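Local coordinates for protein putative primosome component (Streptococcus pyogenes serotype M3, PDB 2QGZ) that probably loads the replicative helicase onto DNA as a primosome component, using a P-loop ATPase domain of the IstB-like (DnaI/DnaC) type, at residues A[147-150]-A[151-154]; A[187-190]-A[191-194]; A[238-241]-A[242-246]. All coordinates share one frame; numbering follows the deposited sequence.

Contact 1 (A[147-150]-A[151-154]); sequences YPSA and EQKG
Tyr147 and Gln152 meet across the bend of a surface loop that joins helix 131-146 to strand 154-158, a helix-to-strand connection of the P-loop ATPase fold, and their meeting illustrates how a loop without regular structure can fold back on a single long side chain. Tyr147 comes first. Its ring stands away from the backbone N (chi1 -177°), and Gln152 OE1 approaches its CD2 at 3.2 Å, coming in obliquely. The two side chains cross at about a right angle, yet the amide plane is turned only 17° from that of the ring. Beyond this loop the tyrosine touches Val182 and Pro216, which places it against neighbouring loops of the domain.

Pro148 follows. With the peptide bond before it cis, Pro148 CB sits 3.8 Å above the plane of the Tyr147 ring, over its centre. Pro148 CA lies 4.1 Å from Gln152 OE1, a loose approach.

Ser149 turns its CB toward the returning chain and meets Gln152 CB at 3.6 Å, an apolar touch between two polar residues. Its hydroxyl is engaged elsewhere, hydrogen-bonded to the carbonyl of Gln146 at the end of the preceding helix.

Ala150 stands at the bend, where Glu151 doubles back: the glutamate chain, bent at chi2, brings OE2 to 3.2 Å from the methyl CB of Ala150. The glutamine, by contrast, runs extended as far as CD (chi1 -176°), and this carries its amide back to Tyr147 at the start of the loop. There NE2 makes a weak hydrogen bond to the carbonyl of Phe143 in the preceding helix, while on the same amide Gln152 OE1 lies 3.7 Å from Tyr147 CA.

Contact 2 (A[187-190]-A[191-194]); sequences LHFP and SFAI
Ser191 and His188 face each other where strand 184-188 of the parallel sheet passes directly into helix 189-197, a strand-to-helix junction of the P-loop ATPase fold with His188 as N-cap. Such a junction shows how a helix start can be secured by backbone and side chain together. Ser191 supplies both: its N makes a weak bond to His188 O, while its OG lies 3.0 Å from His188 ND1 in a hydrogen bond that is nearly straight (163°). The hydroxyl comes to the edge of the imidazole, near its plane, and Pro190 CD sits over one ring face. At the far end of the ring NE2 has a weak bond to Asp222 OD1, and the two bonds together probably limit the rotation of the ring.

Phe192 carries the next bond, its N to His188 O at 3.1 Å, the donor lying in the carbonyl plane. Thrown clear of the backbone N (chi1 174°), its ring lies against the end of the strand, where Leu187 CD1 rests over one face, 3.9 Å from the centroid of the Phe192 ring, in a CH-pi contact displaced toward the rim. Leu187 CG and CD2 continue the packing along Phe192 CB. Phe189 approaches the same ring obliquely and more loosely, and Ile240 of helix 237-247 adds to its buried surroundings.

Ala193 settles the first full turn: its N points almost straight at Phe189 O, 2.8 Å away, and its methyl comes only loosely, and obliquely, to the Phe189 ring, with Leu237 touching that ring from helix 237-247.

Ile194 closes the segment on the exposed side of the helix. Its N has a weak bond to Pro190 O, and its CG1 lies 3.5 Å from that same carbonyl oxygen.

Contact 3 (A[238-241]-A[242-246]); sequences QVIL and QYRML
This is an intrahelical contact, one turn of helix 237-247 packed on the next, and it lies beside the parallel sheet of the P-loop ATPase fold, with strand 217-221 and helix 281-288 as neighbours. It exemplifies how a helix divides its work: the backbone holds the turns together while most polar ends reach for other parts of the fold. Four i to i+4 bonds join Gln238 O, Val239 O, Ile240 O and Leu241 O to the amides of Gln242, Tyr243, Arg244 and Met245, the last being 2.8 Å between Met245 N and Leu241 O.

Among the side chains, Ile240 and Arg244 run side by side in the same direction. The aliphatic part of the arginine does the touching, its CD 4.1 Å from Ile240 CG2 and its CG 3.4 Å from Ile240 O. A bend at chi3 (76°) then swings the guanidinium away from the isoleucine toward several oxygen partners: NE bonds Thr251 OG1, NH1 the carbonyls of Lys213 and Val215, and NH2 that of Pro250. The four bonds fix the orientation of this buried group and tie the helix to the segments that lead into strands 217-221 and 251-255.

Tyr243 also directs its ring off the helix, with Ile240 O near the ring plane at the edge, and its hydroxyl bonds Asn214.

The side chains of Gln238, whose OE1 is held by Arg284, and Gln242 approach each other at their amide ends, the planes 66° apart. Their nearest atoms are the two amide nitrogens, which merely pass each other without bonding, Gln238 NE2 lying 3.7 Å from Gln242 NE2.

The three contacts follow one another along the chain within one ATPase domain, but only two of them meet. Contacts 2 and 3, with centres 17 Å apart, touch through packing of Phe192 CE2 on Ile240 CD1 at 4.1 Å, so the helix begun at 189 leans on helix 237-247. Contact 1 stands apart: its nearest atoms are about 8 Å from contact 3 and about 14 Å from contact 2, which lies on the opposite side of the chain's centre. Nucleotide binding probably involves the Walker A-like loop around Gly159 to Ser166; the His188 side chain of contact 2 lies near that loop without touching it.

Contact 1 (A[147-150]-A[151-154])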
# COMPACT_ATOMS: atom_id res chain seq x y z
N TYR A 147 -0.49 -10.18 12.46
CA TYR A 147 -0.92 -8.84 12.86
C TYR A 147 -1.70 -8.83 14.18
O TYR A 147 -2.66 -9.57 14.36
CB TYR A 147 -1.77 -8.20 11.77
CG TYR A 147 -2.19 -6.79 12.09
CD1 TYR A 147 -3.33 -6.54 12.86
CD2 TYR A 147 -1.41 -5.71 11.69
CE1 TYR A 147 -3.67 -5.24 13.23
CE2 TYR A 147 -1.74 -4.40 12.05
CZ TYR A 147 -2.87 -4.17 12.82
OH TYR A 147 -3.18 -2.89 13.19
N PRO A 148 -1.29 -7.96 15.13
CA PRO A 148 -0.17 -7.03 15.01
C PRO A 148 1.12 -7.59 15.61
O PRO A 148 1.09 -8.39 16.54
CB PRO A 148 -0.66 -5.82 15.80
CG PRO A 148 -1.37 -6.48 16.94
CD PRO A 148 -2.16 -7.59 16.26
N SER A 149 2.26 -7.17 15.05
CA SER A 149 3.56 -7.61 15.52
C SER A 149 4.36 -6.38 15.90
O SER A 149 3.95 -5.25 15.62
CB SER A 149 4.31 -8.37 14.43
OG SER A 149 3.70 -9.62 14.18
N ALA A 150 5.51 -6.61 16.53
CA ALA A 150 6.37 -5.53 16.97
C ALA A 150 6.61 -4.45 15.92
O ALA A 150 5.91 -3.42 15.89
CB ALA A 150 7.70 -6.11 17.44
N GLU A 151 7.59 -4.68 15.05
CA GLU A 151 7.94 -3.72 14.00
C GLU A 151 7.52 -4.27 12.64
O GLU A 151 8.12 -3.94 11.61
CB GLU A 151 9.45 -3.47 14.01
CG GLU A 151 10.28 -4.73 13.73
CD GLU A 151 10.15 -5.79 14.83
OE1 GLU A 151 10.90 -5.72 15.82
OE2 GLU A 151 9.27 -6.68 14.69
N GLN A 152 6.49 -5.12 12.64
CA GLN A 152 5.96 -5.73 11.43
C GLN A 152 6.10 -4.78 10.24
O GLN A 152 5.58 -3.67 10.26
CB GLN A 152 4.49 -6.11 11.66
CG GLN A 152 3.84 -6.85 10.52
CD GLN A 152 2.43 -7.32 10.88
OE1 GLN A 152 1.61 -6.55 11.37
NE2 GLN A 152 2.15 -8.60 10.61
N LYS A 153 6.82 -5.23 9.22
CA LYS A 153 7.06 -4.42 8.03
C LYS A 153 6.06 -4.70 6.92
O LYS A 153 5.55 -5.80 6.79
CB LYS A 153 8.47 -4.67 7.50
CG LYS A 153 9.58 -4.33 8.49
CD LYS A 153 9.46 -2.89 9.00
CE LYS A 153 10.75 -2.45 9.69
NZ LYS A 153 11.26 -3.50 10.61
N GLY A 154 5.79 -3.68 6.10
CA GLY A 154 4.87 -3.85 5.00
C GLY A 154 5.61 -4.37 3.80
O GLY A 154 6.74 -4.83 3.90

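Contact 2 (A[187-190]-A[191-194])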
# COMPACT_ATOMS: atom_id res chain seq x y z
N LEU A 187 -4.75 3.96 -1.06
CA LEU A 187 -4.66 5.29 -1.64
C LEU A 187 -3.87 5.34 -2.94
O LEU A 187 -2.77 4.81 -3.03
CB LEU A 187 -4.04 6.21 -0.59
CG LEU A 187 -3.56 7.62 -0.91
CD1 LEU A 187 -3.59 8.44 0.36
CD2 LEU A 187 -2.16 7.58 -1.51
N HIS A 188 -4.45 5.97 -3.96
CA HIS A 188 -3.76 6.10 -5.24
C HIS A 188 -2.89 7.35 -5.12
O HIS A 188 -3.39 8.47 -5.28
CB HIS A 188 -4.76 6.25 -6.38
CG HIS A 188 -4.14 6.20 -7.74
ND1 HIS A 188 -4.18 7.26 -8.63
CD2 HIS A 188 -3.44 5.22 -8.36
CE1 HIS A 188 -3.54 6.93 -9.73
NE2 HIS A 188 -3.07 5.70 -9.60
N PHE A 189 -1.61 7.16 -4.84
CA PHE A 189 -0.68 8.27 -4.64
C PHE A 189 -0.70 9.41 -5.66
O PHE A 189 -0.87 10.57 -5.29
CB PHE A 189 0.76 7.76 -4.50
CG PHE A 189 1.70 8.80 -3.97
CD1 PHE A 189 1.58 9.26 -2.66
CD2 PHE A 189 2.65 9.39 -4.81
CE1 PHE A 189 2.40 10.28 -2.19
CE2 PHE A 189 3.48 10.41 -4.34
CZ PHE A 189 3.35 10.86 -3.04
N PRO A 190 -0.52 9.10 -6.96
CA PRO A 190 -0.53 10.17 -7.97
C PRO A 190 -1.73 11.12 -7.85
O PRO A 190 -1.60 12.32 -8.08
CB PRO A 190 -0.54 9.39 -9.28
CG PRO A 190 0.29 8.18 -8.94
CD PRO A 190 -0.25 7.79 -7.58
N SER A 191 -2.90 10.59 -7.48
CA SER A 191 -4.10 11.42 -7.33
C SER A 191 -4.12 12.16 -6.00
O SER A 191 -4.61 13.28 -5.92
CB SER A 191 -5.36 10.57 -7.44
OG SER A 191 -5.43 9.95 -8.71
N PHE A 192 -3.58 11.53 -4.97
CA PHE A 192 -3.53 12.14 -3.64
C PHE A 192 -2.57 13.33 -3.69
O PHE A 192 -2.86 14.40 -3.15
CB PHE A 192 -3.04 11.12 -2.63
CG PHE A 192 -2.80 11.67 -1.25
CD1 PHE A 192 -3.85 11.89 -0.38
CD2 PHE A 192 -1.50 11.96 -0.83
CE1 PHE A 192 -3.63 12.37 0.91
CE2 PHE A 192 -1.26 12.45 0.45
CZ PHE A 192 -2.32 12.66 1.33
N ALA A 193 -1.42 13.14 -4.33
CA ALA A 193 -0.42 14.19 -4.45
C ALA A 193 -1.03 15.44 -5.06
O ALA A 193 -0.94 16.53 -4.49
CB ALA A 193 0.76 13.71 -5.30
N ILE A 194 -1.64 15.28 -6.23
CA ILE A 194 -2.28 16.38 -6.94
C ILE A 194 -3.42 17.02 -6.15
O ILE A 194 -3.51 18.24 -6.06
CB ILE A 194 -2.82 15.92 -8.32
CG1 ILE A 194 -1.66 15.59 -9.25
CG2 ILE A 194 -3.70 16.99 -8.93
CD1 ILE A 194 -2.08 15.16 -10.63

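Contact 3 (A[238-241]-A[242-246])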
# COMPACT_ATOMS: atom_id res chain seq x y z
N GLN A 238 7.03 12.62 2.79
CA GLN A 238 8.12 12.54 3.75
C GLN A 238 7.62 12.60 5.19
O GLN A 238 8.06 11.83 6.04
CB GLN A 238 9.12 13.67 3.47
CG GLN A 238 10.53 13.42 4.00
CD GLN A 238 10.65 13.58 5.50
OE1 GLN A 238 11.38 12.84 6.16
NE2 GLN A 238 9.92 14.55 6.04
N VAL A 239 6.68 13.50 5.46
CA VAL A 239 6.16 13.64 6.81
C VAL A 239 5.26 12.47 7.20
O VAL A 239 5.33 11.98 8.33
CB VAL A 239 5.39 14.96 6.99
CG1 VAL A 239 5.02 15.17 8.46
CG2 VAL A 239 6.25 16.11 6.51
N ILE A 240 4.41 12.03 6.27
CA ILE A 240 3.53 10.92 6.54
C ILE A 240 4.38 9.69 6.85
O ILE A 240 4.13 8.99 7.82
CB ILE A 240 2.61 10.61 5.33
CG1 ILE A 240 1.49 11.65 5.24
CG2 ILE A 240 2.01 9.20 5.46
CD1 ILE A 240 0.62 11.49 4.02
N LEU A 241 5.38 9.43 6.03
CA LEU A 241 6.23 8.27 6.25
C LEU A 241 6.98 8.41 7.58
O LEU A 241 7.02 7.47 8.38
CB LEU A 241 7.20 8.10 5.08
CG LEU A 241 6.85 7.05 4.00
CD1 LEU A 241 5.35 6.85 3.86
CD2 LEU A 241 7.48 7.46 2.67
N GLN A 242 7.54 9.59 7.82
CA GLN A 242 8.27 9.85 9.06
C GLN A 242 7.40 9.53 10.27
O GLN A 242 7.82 8.84 11.19
CB GLN A 242 8.68 11.32 9.11
CG GLN A 242 9.36 11.72 10.38
CD GLN A 242 9.80 13.17 10.35
OE1 GLN A 242 10.80 13.54 10.97
NE2 GLN A 242 9.06 13.99 9.64
N TYR A 243 6.17 10.03 10.25
CA TYR A 243 5.25 9.79 11.34
C TYR A 243 4.89 8.32 11.50
O TYR A 243 4.75 7.84 12.63
CB TYR A 243 3.98 10.61 11.12
CG TYR A 243 2.85 10.27 12.06
CD1 TYR A 243 1.91 9.29 11.71
CD2 TYR A 243 2.71 10.92 13.28
CE1 TYR A 243 0.86 8.98 12.57
CE2 TYR A 243 1.66 10.62 14.15
CZ TYR A 243 0.73 9.65 13.79
OH TYR A 243 -0.30 9.34 14.64
N ARG A 244 4.75 7.59 10.40
CA ARG A 244 4.41 6.18 10.50
C ARG A 244 5.62 5.38 10.99
O ARG A 244 5.46 4.34 11.63
CB ARG A 244 3.84 5.65 9.17
CG ARG A 244 2.46 6.24 8.85
CD ARG A 244 1.85 5.69 7.55
NE ARG A 244 1.34 4.33 7.70
CZ ARG A 244 0.21 4.01 8.33
NH1 ARG A 244 -0.55 4.95 8.87
NH2 ARG A 244 -0.16 2.75 8.44
N MET A 245 6.82 5.87 10.71
CA MET A 245 8.03 5.18 11.19
C MET A 245 8.04 5.26 12.72
O MET A 245 8.18 4.25 13.40
CB MET A 245 9.31 5.83 10.63
CG MET A 245 9.87 5.13 9.39
SD MET A 245 11.33 5.92 8.64
CE MET A 245 12.57 5.45 9.82
N LEU A 246 7.88 6.47 13.26
CA LEU A 246 7.87 6.67 14.70
C LEU A 246 6.71 5.96 15.38
O LEU A 246 6.87 5.39 16.45
CB LEU A 246 7.80 8.16 15.04
CG LEU A 246 9.07 8.99 14.90
CD1 LEU A 246 8.72 10.47 14.92
CD2 LEU A 246 10.02 8.64 16.03